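Local structure of thermospermine synthase (Medicago truncatula, 6BQ6) at residues Ala70-Asp74 against Gly75-Ser79; Cys90-His93 against Pro94-His98; Val160-Asp163 against Ala164-Leu168; Thr227-Phe230 against Ser231-Asn235; Lys303-Arg306 against Asn307-Asn311. The protein probably makes thermospermine by transferring an aminopropyl group from decarboxylated S-adenosylmethionine to spermidine, releasing methylthioadenosine. All blocks are in the same frame, centred on the assembly; numbering follows the deposited sequence.

Contact 1 of 5, residues Ala70-Asp74 against Gly75-Ser79. With TER (N-(3-amino-propyl)-N-(5-aminopropyl)-1,4-diaminobutane), chain F.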
loop_
_atom_site.group_PDB
_atom_site.type_symbol
_atom_site.label_atom_id
_atom_site.label_comp_id
_atom_site.label_asym_id
_atom_site.label_seq_id
_atom_site.Cartn_x
_atom_site.Cartn_y
_atom_site.Cartn_z
ATOM N N ALA B 70 14.498 -13.068 -2.855
ATOM C CA ALA B 70 13.924 -13.211 -1.537
ATOM C C ALA B 70 12.981 -14.388 -1.510
ATOM O O ALA B 70 12.102 -14.490 -2.377
ATOM C CB ALA B 70 13.169 -11.952 -1.176
ATOM N N LEU B 71 13.173 -15.239 -0.501
ATOM C CA LEU B 71 12.337 -16.397 -0.291
ATOM C C LEU B 71 11.247 -15.977 0.674
ATOM O O LEU B 71 11.541 -15.498 1.775
ATOM C CB LEU B 71 13.155 -17.558 0.241
ATOM C CG LEU B 71 12.361 -18.827 0.555
ATOM C CD1 LEU B 71 11.837 -19.492 -0.724
ATOM C CD2 LEU B 71 13.202 -19.802 1.374
ATOM N N VAL B 72 10.004 -16.186 0.280
ATOM C CA VAL B 72 8.828 -15.853 1.082
ATOM C C VAL B 72 7.970 -17.074 1.307
ATOM O O VAL B 72 7.641 -17.757 0.352
ATOM C CB VAL B 72 8.028 -14.754 0.342
ATOM C CG1 VAL B 72 6.774 -14.297 1.096
ATOM C CG2 VAL B 72 8.959 -13.579 0.091
ATOM N N LEU B 73 7.633 -17.339 2.583
ATOM C CA LEU B 73 6.806 -18.486 2.930
ATOM C C LEU B 73 5.552 -17.972 3.603
ATOM O O LEU B 73 5.646 -17.245 4.592
ATOM C CB LEU B 73 7.514 -19.453 3.853
ATOM C CG LEU B 73 8.767 -20.134 3.309
ATOM C CD1 LEU B 73 9.334 -21.100 4.335
ATOM C CD2 LEU B 73 8.566 -20.825 1.964
ATOM N N ASP B 74 4.408 -18.305 3.022
ATOM C CA ASP B 74 3.088 -17.817 3.488
ATOM C C ASP B 74 3.090 -16.297 3.674
ATOM O O ASP B 74 2.655 -15.779 4.692
ATOM C CB ASP B 74 2.663 -18.574 4.760
ATOM C CG ASP B 74 1.861 -19.871 4.458
ATOM O OD1 ASP B 74 1.239 -20.027 3.371
ATOM O OD2 ASP B 74 1.832 -20.723 5.351
ATOM N N GLY B 75 3.638 -15.609 2.676
ATOM C CA GLY B 75 3.753 -14.161 2.657
ATOM C C GLY B 75 4.676 -13.517 3.670
ATOM O O GLY B 75 4.630 -12.289 3.860
ATOM N N LYS B 76 5.507 -14.322 4.327
ATOM C CA LYS B 76 6.470 -13.827 5.281
ATOM C C LYS B 76 7.858 -14.087 4.732
ATOM O O LYS B 76 8.224 -15.210 4.430
ATOM C CB LYS B 76 6.275 -14.493 6.629
ATOM C CG LYS B 76 4.831 -14.412 7.138
ATOM C CD LYS B 76 4.742 -14.002 8.601
ATOM C CE LYS B 76 5.236 -15.099 9.541
ATOM N NZ LYS B 76 5.658 -14.510 10.850
ATOM N N LEU B 77 8.596 -13.010 4.552
ATOM C CA LEU B 77 9.943 -13.075 4.144
ATOM C C LEU B 77 10.746 -13.967 5.083
ATOM O O LEU B 77 10.654 -13.814 6.337
ATOM C CB LEU B 77 10.496 -11.677 4.170
ATOM C CG LEU B 77 11.956 -11.556 3.851
ATOM C CD1 LEU B 77 12.209 -11.789 2.392
ATOM C CD2 LEU B 77 12.405 -10.178 4.285
ATOM N N GLN B 78 11.507 -14.897 4.491
ATOM C CA GLN B 78 12.399 -15.791 5.253
ATOM C C GLN B 78 13.850 -15.402 5.126
ATOM O O GLN B 78 14.626 -15.422 6.108
ATOM C CB GLN B 78 12.267 -17.214 4.723
ATOM C CG GLN B 78 10.874 -17.765 4.728
ATOM C CD GLN B 78 10.346 -17.912 6.119
ATOM O OE1 GLN B 78 10.917 -18.645 6.933
ATOM N NE2 GLN B 78 9.252 -17.222 6.418
ATOM N N SER B 79 14.278 -15.174 3.897
ATOM C CA SER B 79 15.671 -14.985 3.588
ATOM C C SER B 79 15.774 -14.085 2.416
ATOM O O SER B 79 15.064 -14.304 1.446
ATOM C CB SER B 79 16.292 -16.345 3.250
ATOM O OG SER B 79 17.436 -16.238 2.402
HETATM N N1 TER F . 11.041 -22.397 8.431
HETATM C C2 TER F . 12.452 -22.091 8.321
HETATM C C3 TER F . 12.888 -21.223 9.497
HETATM C C4 TER F . 12.324 -19.827 9.456
HETATM N N5 TER F . 12.973 -18.984 10.434
HETATM C C6 TER F . 13.569 -17.729 10.032
HETATM C C7 TER F . 13.414 -16.673 11.116
HETATM C C8 TER F . 13.514 -15.299 10.480
HETATM N N9 TER F . 12.239 -14.806 10.005
HETATM C C10 TER F . 12.206 -13.521 9.356
HETATM C C11 TER F . 10.899 -12.772 9.498
HETATM C C12 TER F . 11.143 -11.327 9.061
HETATM C C13 TER F . 9.860 -10.546 8.819
HETATM N N14 TER F . 8.846 -10.872 9.807
HETATM O O HOH W 1 4.770 -16.942 0.269
#
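With CG of Leu73 set opposite its own carbonyl carbon (chi1 -63°) and Gln78 turned the same way and then bent at chi2 (-65°), the two side chains cross at about a right angle on one face of a beta hairpin. The aliphatic part of Gln78 does the touching, its CG lying 3.5 Å from Leu73 CG. The bend brings the amide back over its own strand, where NE2 donates to Lys76 O at 3.0 Å, with that oxygen nearly in the amide plane. Leu73 N reaches the same oxygen, 2.9 Å from Lys76 O, from the other face of the carbonyl, so two bonds grip it. A type I' turn through Asp74 and Gly75 joins the strands, and a classic bulge sets Gln78 and Ser79 both against Leu71; Gln78 N bonds to Leu71 O at 2.8 Å. On the face that carries Val72 and Leu77, Leu77 CD1 reaches Ala70 CB at 3.7 Å. The bound thermospermine runs past the hairpin, with its C4 3.1 Å from Gln78 OE1 and its C11 3.3 Å from Leu77 O. Replacing Gln78 with an alanine would probably strip Lys76 O of its second donor and leave Leu73 CG without its neighbour. NE2 thus fixes the amide, with OE1 beside a carbon of the polyamine, consistent with a polar-lined pocket for a cationic chain.

Contact 2 of 5, residues Cys90-His93 against Pro94-His98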
loop_
_atom_site.group_PDB
_atom_site.type_symbol
_atom_site.label_atom_id
_atom_site.label_comp_id
_atom_site.label_asym_id
_atom_site.label_seq_id
_atom_site.Cartn_x
_atom_site.Cartn_y
_atom_site.Cartn_z
ATOM N N CYS B 90 25.102 -15.699 12.255
ATOM C CA CYS B 90 24.722 -15.521 13.675
ATOM C C CYS B 90 24.074 -16.754 14.282
ATOM O O CYS B 90 24.360 -17.069 15.445
ATOM C CB CYS B 90 23.816 -14.338 13.905
ATOM S SG CYS B 90 24.659 -12.750 13.676
ATOM N N LEU B 91 23.242 -17.446 13.518
ATOM C CA LEU B 91 22.563 -18.645 13.995
ATOM C C LEU B 91 23.552 -19.769 14.274
ATOM O O LEU B 91 23.409 -20.486 15.242
ATOM C CB LEU B 91 21.556 -19.162 12.994
ATOM C CG LEU B 91 20.804 -20.508 13.238
ATOM C CD1 LEU B 91 19.974 -20.408 14.526
ATOM C CD2 LEU B 91 19.984 -20.896 12.060
ATOM N N VAL B 92 24.560 -19.918 13.418
ATOM C CA VAL B 92 25.451 -21.096 13.408
ATOM C C VAL B 92 26.767 -20.937 14.134
ATOM O O VAL B 92 27.122 -21.754 14.995
ATOM C CB VAL B 92 25.702 -21.561 11.944
ATOM C CG1 VAL B 92 26.810 -22.595 11.868
ATOM C CG2 VAL B 92 24.388 -22.103 11.357
ATOM N N HIS B 93 27.508 -19.868 13.829
ATOM C CA HIS B 93 28.897 -19.850 14.267
ATOM C C HIS B 93 29.172 -19.742 15.740
ATOM O O HIS B 93 30.045 -20.471 16.238
ATOM C CB HIS B 93 29.698 -18.868 13.435
ATOM C CG HIS B 93 29.678 -19.207 11.994
ATOM N ND1 HIS B 93 29.965 -20.478 11.548
ATOM C CD2 HIS B 93 29.365 -18.497 10.890
ATOM C CE1 HIS B 93 29.809 -20.544 10.251
ATOM N NE2 HIS B 93 29.446 -19.358 9.819
ATOM N N PRO B 94 28.439 -18.880 16.458
ATOM C CA PRO B 94 28.702 -18.780 17.893
ATOM C C PRO B 94 28.576 -20.138 18.602
ATOM O O PRO B 94 29.457 -20.495 19.414
ATOM C CB PRO B 94 27.642 -17.788 18.354
ATOM C CG PRO B 94 27.444 -16.894 17.177
ATOM C CD PRO B 94 27.483 -17.834 15.999
ATOM N N ALA B 95 27.508 -20.886 18.321
ATOM C CA ALA B 95 27.371 -22.212 18.932
ATOM C C ALA B 95 28.542 -23.105 18.654
ATOM O O ALA B 95 29.167 -23.658 19.571
ATOM C CB ALA B 95 26.082 -22.876 18.502
ATOM N N LEU B 96 28.910 -23.246 17.390
ATOM C CA LEU B 96 29.975 -24.223 17.061
ATOM C C LEU B 96 31.330 -23.758 17.599
ATOM O O LEU B 96 32.153 -24.556 18.063
ATOM C CB LEU B 96 30.066 -24.507 15.595
ATOM C CG LEU B 96 29.143 -25.642 15.108
ATOM C CD1 LEU B 96 27.665 -25.303 15.225
ATOM C CD2 LEU B 96 29.519 -26.037 13.700
ATOM N N LEU B 97 31.562 -22.446 17.579
ATOM C CA LEU B 97 32.812 -21.938 18.076
ATOM C C LEU B 97 32.993 -22.079 19.587
ATOM O O LEU B 97 34.110 -22.165 20.052
ATOM C CB LEU B 97 33.006 -20.461 17.653
ATOM C CG LEU B 97 33.154 -20.237 16.158
ATOM C CD1 LEU B 97 32.974 -18.777 15.800
ATOM C CD2 LEU B 97 34.521 -20.745 15.662
ATOM N N HIS B 98 31.921 -22.066 20.355
ATOM C CA HIS B 98 31.998 -22.234 21.763
ATOM C C HIS B 98 32.188 -23.690 22.125
ATOM O O HIS B 98 32.590 -23.965 23.265
ATOM C CB HIS B 98 30.775 -21.679 22.458
ATOM C CG HIS B 98 30.792 -20.176 22.637
ATOM N ND1 HIS B 98 30.461 -19.304 21.640
ATOM C CD2 HIS B 98 31.137 -19.410 23.702
ATOM C CE1 HIS B 98 30.592 -18.059 22.070
ATOM N NE2 HIS B 98 30.976 -18.092 23.331
HETATM O O HOH W 2 25.143 -19.975 17.321
#
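His93 O accepts from Leu97 N at 2.8 Å, the firmer of two backbone bonds joining the turns on either side of Pro94; the other, from Leu96 N to Val92 O at 3.3 Å, is weak. Just before them, at Pro94 and Ala95, the regular pattern fails. Pro94 has no N-H to offer Cys90 O, and its ring occupies that place instead, with CD 3.3 Å from Cys90 O. One residue on, a water bridges the opened turn: it accepts from Ala95 N at 2.7 Å and donates to Leu91 O at 2.8 Å. Cys90 O finds a donor in Tyr247 OH. Downstream, the imidazole of His98 folds back along the helix, and ND1 donates to Pro94 O at 2.7 Å, with that oxygen in the ring plane. The backbone N of His98 comes to Pro94 O from the opposite face of the carbonyl. Packing is lighter. With CG lying opposite the carbonyl carbon (chi1 -66°), Leu97 lies against the carbonyl oxygen of His93, its own CG 3.1 Å from His93 O, while Val92 CG1 and Leu96 CD1 meet at 4.4 Å. The imidazole of His93 leads away to Glu118 and His122. An alanine in place of Pro94 would remove the ring from Cys90 O and would probably let the kink relax, disturbing the water bridge. This is a proline kink in a buried helix, residues 84-98, which packs against strand 175-181 of the Rossmann-like sheet.

Contact 3 of 5, residues Val160-Asp163 against Ala164-Leu168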
loop_
_atom_site.group_PDB
_atom_site.type_symbol
_atom_site.label_atom_id
_atom_site.label_comp_id
_atom_site.label_asym_id
_atom_site.label_seq_id
_atom_site.Cartn_x
_atom_site.Cartn_y
_atom_site.Cartn_z
ATOM N N VAL B 160 16.302 -35.269 6.388
ATOM C CA VAL B 160 15.236 -36.102 6.910
ATOM C C VAL B 160 13.976 -35.277 6.874
ATOM O O VAL B 160 13.983 -34.118 7.289
ATOM C CB VAL B 160 15.508 -36.563 8.345
ATOM C CG1 VAL B 160 14.294 -37.280 8.925
ATOM C CG2 VAL B 160 16.716 -37.484 8.404
ATOM N N ILE B 161 12.908 -35.848 6.343
ATOM C CA ILE B 161 11.612 -35.185 6.321
ATOM C C ILE B 161 10.781 -35.732 7.466
ATOM O O ILE B 161 10.282 -36.850 7.411
ATOM C CB ILE B 161 10.880 -35.368 4.973
ATOM C CG1 ILE B 161 11.795 -34.916 3.794
ATOM C CG2 ILE B 161 9.575 -34.563 5.020
ATOM C CD1 ILE B 161 12.274 -33.474 3.851
ATOM N N ASN B 162 10.662 -34.940 8.531
ATOM C CA ASN B 162 9.962 -35.360 9.740
ATOM C C ASN B 162 9.771 -34.183 10.636
ATOM O O ASN B 162 10.398 -33.109 10.467
ATOM C CB ASN B 162 10.732 -36.518 10.449
ATOM C CG ASN B 162 9.850 -37.421 11.327
ATOM O OD1 ASN B 162 8.617 -37.306 11.336
ATOM N ND2 ASN B 162 10.491 -38.320 12.087
ATOM N N ASP B 163 8.853 -34.373 11.569
ATOM C CA ASP B 163 8.730 -33.541 12.753
ATOM C C ASP B 163 9.991 -33.752 13.585
ATOM O O ASP B 163 10.340 -34.886 13.849
ATOM C CB ASP B 163 7.541 -34.032 13.559
ATOM C CG ASP B 163 7.370 -33.269 14.829
ATOM O OD1 ASP B 163 6.849 -32.148 14.769
ATOM O OD2 ASP B 163 7.754 -33.775 15.895
ATOM N N ALA B 164 10.661 -32.679 13.991
ATOM C CA ALA B 164 11.924 -32.792 14.728
ATOM C C ALA B 164 11.758 -33.488 16.092
ATOM O O ALA B 164 12.663 -34.201 16.516
ATOM C CB ALA B 164 12.582 -31.420 14.896
ATOM N N LYS B 165 10.620 -33.304 16.787
ATOM C CA LYS B 165 10.412 -33.991 18.072
ATOM C C LYS B 165 10.337 -35.470 17.870
ATOM O O LYS B 165 10.962 -36.234 18.610
ATOM C CB LYS B 165 9.141 -33.489 18.828
ATOM C CG LYS B 165 8.859 -34.232 20.122
ATOM C CD LYS B 165 7.602 -33.679 20.805
ATOM C CE LYS B 165 6.927 -34.693 21.725
ATOM N NZ LYS B 165 7.533 -34.677 23.069
ATOM N N ALA B 166 9.555 -35.896 16.890
ATOM C CA ALA B 166 9.459 -37.317 16.562
ATOM C C ALA B 166 10.783 -37.900 16.161
ATOM O O ALA B 166 11.138 -39.007 16.600
ATOM C CB ALA B 166 8.458 -37.510 15.426
ATOM N N GLU B 167 11.517 -37.164 15.318
ATOM C CA GLU B 167 12.831 -37.644 14.858
ATOM C C GLU B 167 13.831 -37.830 15.988
ATOM O O GLU B 167 14.439 -38.900 16.111
ATOM C CB GLU B 167 13.410 -36.702 13.815
ATOM C CG GLU B 167 14.641 -37.201 13.124
ATOM C CD GLU B 167 14.428 -38.462 12.295
ATOM O OE1 GLU B 167 13.269 -38.748 11.934
ATOM O OE2 GLU B 167 15.453 -39.118 11.948
ATOM N N LEU B 168 13.952 -36.822 16.856
ATOM C CA LEU B 168 14.874 -36.909 17.995
ATOM C C LEU B 168 14.486 -38.031 18.974
ATOM O O LEU B 168 15.354 -38.769 19.434
ATOM C CB LEU B 168 14.963 -35.587 18.745
ATOM C CG LEU B 168 15.723 -34.469 17.996
ATOM C CD1 LEU B 168 15.455 -33.105 18.617
ATOM C CD2 LEU B 168 17.210 -34.753 17.974
#
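Asn162 and Glu167 form part of the close-fitting side of this strand-to-helix turn: Asn162 ND2 donates to Glu167 OE1 at 2.8 Å, an almost straight bond at 172°. The acceptor lies in the amide plane, the N-H meets OE1 nearly end-on to its C-O bond, and the amide and carboxylate planes are turned 76° apart. Val160 approaches from the opposite direction and places CG1 3.6 Å from Glu167 CD. A bend at chi2 (64°) carries the carboxylate of Glu167 back beside the strand, where OE2 also forms a salt bridge with Lys171. The cap is equally well knit. Asp163 OD2 uses its anti lone pair to accept from Ala166 N at 3.0 Å, and Asp163 O takes Glu167 N, also at 3.0 Å. OD1 pairs with Lys193, so the carboxylate has partners on both oxygens.

The looser side belongs to Ala166, which is exposed with its methyl set against Asp163 O, and to Lys165, which extends away toward Glu169.

Here an aspartate N-cap starts helix 164-169 after the edge strand 157-161 of a Rossmann-like sheet. Asp163 and Ala164 belong to the adenosine site seen in a structure of this protein, although no adenosine is bound to this chain here.

Contact 4 of 5, residues Thr227-Phe230 against Ser231-Asn235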
loop_
_atom_site.group_PDB
_atom_site.type_symbol
_atom_site.label_atom_id
_atom_site.label_comp_id
_atom_site.label_asym_id
_atom_site.label_seq_id
_atom_site.Cartn_x
_atom_site.Cartn_y
_atom_site.Cartn_z
ATOM N N THR B 227 9.745 -8.447 23.292
ATOM C CA THR B 227 8.871 -9.085 24.268
ATOM C C THR B 227 7.912 -10.117 23.682
ATOM O O THR B 227 7.304 -10.882 24.447
ATOM C CB THR B 227 8.009 -8.054 25.004
ATOM O OG1 THR B 227 7.228 -7.357 24.056
ATOM C CG2 THR B 227 8.821 -7.108 25.779
ATOM N N GLU B 228 7.706 -10.149 22.373
ATOM C CA GLU B 228 6.719 -11.090 21.805
ATOM C C GLU B 228 7.203 -12.514 21.981
ATOM O O GLU B 228 6.447 -13.368 22.373
ATOM C CB GLU B 228 6.485 -10.920 20.300
ATOM C CG GLU B 228 6.241 -9.552 19.682
ATOM C CD GLU B 228 6.673 -9.604 18.210
ATOM O OE1 GLU B 228 7.397 -8.657 17.780
ATOM O OE2 GLU B 228 6.345 -10.662 17.518
ATOM N N VAL B 229 8.441 -12.793 21.610
ATOM C CA VAL B 229 8.968 -14.164 21.803
ATOM C C VAL B 229 10.394 -14.276 22.313
ATOM O O VAL B 229 10.702 -15.198 23.032
ATOM C CB VAL B 229 8.786 -15.082 20.612
ATOM C CG1 VAL B 229 7.329 -15.122 20.116
ATOM C CG2 VAL B 229 9.757 -14.758 19.504
ATOM N N PHE B 230 11.258 -13.331 21.982
ATOM C CA PHE B 230 12.683 -13.424 22.372
ATOM C C PHE B 230 12.843 -13.564 23.868
ATOM O O PHE B 230 13.525 -14.477 24.353
ATOM C CB PHE B 230 13.407 -12.175 21.851
ATOM C CG PHE B 230 14.885 -12.095 22.133
ATOM C CD1 PHE B 230 15.791 -12.952 21.531
ATOM C CD2 PHE B 230 15.409 -11.086 22.916
ATOM C CE1 PHE B 230 17.158 -12.828 21.742
ATOM C CE2 PHE B 230 16.784 -10.941 23.096
ATOM C CZ PHE B 230 17.672 -11.806 22.492
ATOM N N SER B 231 12.181 -12.699 24.654
ATOM C CA SER B 231 12.305 -12.844 26.095
ATOM C C SER B 231 11.726 -14.144 26.646
ATOM O O SER B 231 12.291 -14.708 27.575
ATOM C CB SER B 231 11.643 -11.702 26.843
ATOM O OG SER B 231 10.316 -11.536 26.419
ATOM N N CYS B 232 10.608 -14.589 26.075
ATOM C CA CYS B 232 10.003 -15.869 26.441
ATOM C C CYS B 232 10.876 -17.088 26.163
ATOM O O CYS B 232 10.971 -17.999 26.960
ATOM C CB CYS B 232 8.706 -16.028 25.685
ATOM S SG CYS B 232 7.534 -14.677 25.948
ATOM N N ILE B 233 11.487 -17.081 24.991
ATOM C CA ILE B 233 12.424 -18.138 24.619
ATOM C C ILE B 233 13.630 -18.145 25.570
ATOM O O ILE B 233 14.031 -19.167 26.090
ATOM C CB ILE B 233 12.874 -17.974 23.164
ATOM C CG1 ILE B 233 11.706 -18.295 22.202
ATOM C CG2 ILE B 233 14.040 -18.920 22.877
ATOM C CD1 ILE B 233 11.980 -18.040 20.756
ATOM N N TYR B 234 14.209 -16.974 25.821
ATOM C CA TYR B 234 15.255 -16.868 26.787
ATOM C C TYR B 234 14.841 -17.454 28.150
ATOM O O TYR B 234 15.524 -18.256 28.725
ATOM C CB TYR B 234 15.712 -15.401 26.936
ATOM C CG TYR B 234 16.635 -15.197 28.085
ATOM C CD1 TYR B 234 17.949 -15.595 28.033
ATOM C CD2 TYR B 234 16.170 -14.628 29.289
ATOM C CE1 TYR B 234 18.794 -15.445 29.134
ATOM C CE2 TYR B 234 16.994 -14.466 30.369
ATOM C CZ TYR B 234 18.311 -14.850 30.308
ATOM O OH TYR B 234 19.143 -14.709 31.403
ATOM N N ASN B 235 13.712 -17.016 28.658
ATOM C CA ASN B 235 13.291 -17.488 29.971
ATOM C C ASN B 235 12.988 -18.974 30.017
ATOM O O ASN B 235 13.276 -19.632 31.023
ATOM C CB ASN B 235 12.100 -16.690 30.500
ATOM C CG ASN B 235 11.858 -16.947 31.993
ATOM O OD1 ASN B 235 12.794 -16.846 32.796
ATOM N ND2 ASN B 235 10.617 -17.332 32.363
#
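Ile233 packs back onto Val229, one helical turn earlier, and its side chain can be followed outward atom by atom. CB sits 3.5 Å from Val229 O, the oxygen that also accepts the straight bond from Ile233 N at 2.8 Å. CG1, opposite its own carbonyl carbon at chi1 -70°, stays close to the Val229 carbonyl, 3.4 Å from Val229 O. At the tip, CD1 is still 3.9 Å from Val229 O and touches Val229 CG2 at 4.2 Å, the two side chains lying next to each other and pointing the same way. Beyond them, Ile233 reaches Thr216 and Ala218 of strand 212-220.

Val229 is the N-cap residue of helix 230-238, which follows strand 212-220 in the Rossmann-like domain and packs against that strand and strand 243-251. Its side chain makes no capping bond; the next turn is carried by the backbone, Tyr234 N giving to Phe230 O at 3.0 Å.

Ser231 approaches the preceding loop with its hydroxyl, OG lying 3.6 Å from Thr227 CA, although the hydrogen bond of OG is with Glu312. Cys232 SG passes 4.0 Å from Glu228 O. Phe230, with CG opposite its backbone N, directs its ring away toward Ala218, Pro246 and Leu309.

Contact 5 of 5, residues Lys303-Arg306 against Asn307-Asn311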
loop_
_atom_site.group_PDB
_atom_site.type_symbol
_atom_site.label_atom_id
_atom_site.label_comp_id
_atom_site.label_asym_id
_atom_site.label_seq_id
_atom_site.Cartn_x
_atom_site.Cartn_y
_atom_site.Cartn_z
ATOM N N LYS B 303 20.249 -1.796 27.896
ATOM C CA LYS B 303 19.748 -1.764 29.271
ATOM C C LYS B 303 18.331 -2.303 29.415
ATOM O O LYS B 303 18.065 -3.146 30.281
ATOM C CB LYS B 303 19.793 -0.315 29.793
ATOM C CG LYS B 303 19.300 -0.146 31.215
ATOM C CD LYS B 303 19.172 1.311 31.575
ATOM C CE LYS B 303 18.869 1.485 33.058
ATOM N NZ LYS B 303 18.991 2.922 33.366
ATOM N N ALA B 304 17.423 -1.793 28.582
ATOM C CA ALA B 304 16.011 -2.139 28.666
ATOM C C ALA B 304 15.755 -3.612 28.322
ATOM O O ALA B 304 14.920 -4.297 28.930
ATOM C CB ALA B 304 15.261 -1.279 27.707
ATOM N N VAL B 305 16.458 -4.083 27.302
ATOM C CA VAL B 305 16.265 -5.473 26.851
ATOM C C VAL B 305 16.855 -6.423 27.870
ATOM O O VAL B 305 16.214 -7.408 28.270
ATOM C CB VAL B 305 16.868 -5.702 25.430
ATOM C CG1 VAL B 305 16.753 -7.163 25.016
ATOM C CG2 VAL B 305 16.197 -4.837 24.396
ATOM N N ARG B 306 18.053 -6.117 28.366
ATOM C CA ARG B 306 18.653 -6.908 29.451
ATOM C C ARG B 306 17.698 -7.040 30.650
ATOM O O ARG B 306 17.448 -8.112 31.161
ATOM C CB ARG B 306 19.958 -6.276 29.908
ATOM C CG ARG B 306 21.068 -7.226 30.156
ATOM C CD ARG B 306 22.401 -6.571 30.505
ATOM N NE ARG B 306 22.775 -5.469 29.581
ATOM C CZ ARG B 306 22.907 -4.179 29.922
ATOM N NH1 ARG B 306 22.771 -3.765 31.189
ATOM N NH2 ARG B 306 23.206 -3.285 28.970
ATOM N N ASN B 307 17.128 -5.941 31.073
ATOM C CA ASN B 307 16.276 -5.982 32.256
ATOM C C ASN B 307 14.953 -6.704 31.994
ATOM O O ASN B 307 14.442 -7.454 32.865
ATOM C CB ASN B 307 16.108 -4.570 32.780
ATOM C CG ASN B 307 17.425 -4.012 33.378
ATOM O OD1 ASN B 307 18.375 -4.767 33.657
ATOM N ND2 ASN B 307 17.475 -2.702 33.598
ATOM N N SER B 308 14.414 -6.502 30.794
ATOM C CA SER B 308 13.193 -7.174 30.357
ATOM C C SER B 308 13.385 -8.695 30.331
ATOM O O SER B 308 12.539 -9.461 30.862
ATOM C CB SER B 308 12.765 -6.579 29.007
ATOM O OG SER B 308 11.644 -7.206 28.449
ATOM N N LEU B 309 14.510 -9.139 29.778
ATOM C CA LEU B 309 14.854 -10.580 29.807
ATOM C C LEU B 309 14.996 -11.122 31.218
ATOM O O LEU B 309 14.432 -12.160 31.532
ATOM C CB LEU B 309 16.105 -10.886 28.976
ATOM C CG LEU B 309 15.739 -11.397 27.576
ATOM C CD1 LEU B 309 14.927 -10.439 26.747
ATOM C CD2 LEU B 309 17.004 -11.793 26.836
ATOM N N ASN B 310 15.723 -10.391 32.062
ATOM C CA ASN B 310 15.894 -10.756 33.460
ATOM C C ASN B 310 14.593 -10.967 34.204
ATOM O O ASN B 310 14.475 -11.941 34.952
ATOM C CB ASN B 310 16.685 -9.682 34.206
ATOM C CG ASN B 310 18.144 -10.021 34.326
ATOM O OD1 ASN B 310 19.021 -9.236 33.910
ATOM N ND2 ASN B 310 18.432 -11.181 34.955
ATOM N N ASN B 311 13.615 -10.091 33.964
ATOM C CA ASN B 311 12.352 -10.099 34.712
ATOM C C ASN B 311 11.237 -10.944 34.085
ATOM O O ASN B 311 10.154 -11.094 34.669
ATOM C CB ASN B 311 11.877 -8.656 34.928
ATOM C CG ASN B 311 12.906 -7.830 35.659
ATOM O OD1 ASN B 311 13.607 -8.327 36.542
ATOM N ND2 ASN B 311 13.037 -6.580 35.268
#
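Backbone bonds come first: Asn307 N to Lys303 O, Ser308 N to Ala304 O, Leu309 N to Val305 O and Asn310 N to Arg306 O follow in unbroken alpha-helical succession. The one between Leu309 N and Val305 O is nearly straight, 171° at the hydrogen and 2.9 Å long, while Asn307 N stands 3.1 Å from Lys303 O and is tilted from the carbonyl plane.

The apolar contact between the two segments is made by Val305 and Leu309. They run alongside each other, CG1 of Val305 meeting CD1 of Leu309 at 4.1 Å. Val305 puts that CG1 opposite its backbone N (chi1 176°), and the pair faces His226, with Leu309 continuing onto helix 230-238.

Polar side chains behave differently. The amide of Asn307 crosses Lys303 at a slant, ND2 resting 3.9 Å from Lys303 CG, but it makes no hydrogen bond with Lys303 O because the angle is poor. Ser308 OG bonds to His226.

Charges point outward to a neighbouring subunit. The fully extended Lys303 takes NZ to Glu286 and the carbonyl of Asn287 there, and Arg306, bent at chi3, forms a salt bridge through NH1 with Asp291 of the same subunit while NH2 holds Leu301 O of its own chain. The hydrocarbon pair thus faces the chain's own fold, while the charged ends of Lys303 and Arg306 find acidic partners across the subunit boundary.

Contacts 1, 2 and 4 are buried, contact 5 is partly so, and contact 3 lies at the surface. Contact 1 alone is a strand pairing, in the N-terminal part, and it alone holds pocket residues for the bound polyamine; contact 3 belongs instead to the adenosine site. Contacts 2, 3 and 4 share the Rossmann-like domain, contact 2 within one kinked helix and contacts 3 and 4 at helix starts, the first capped by a carboxylate and the second without a side-chain cap. Contacts 4 and 5 touch directly: Ser231 CB is 3.5 Å from Leu309 CD1. From that shared apolar patch, contact 5 turns its charges to another subunit.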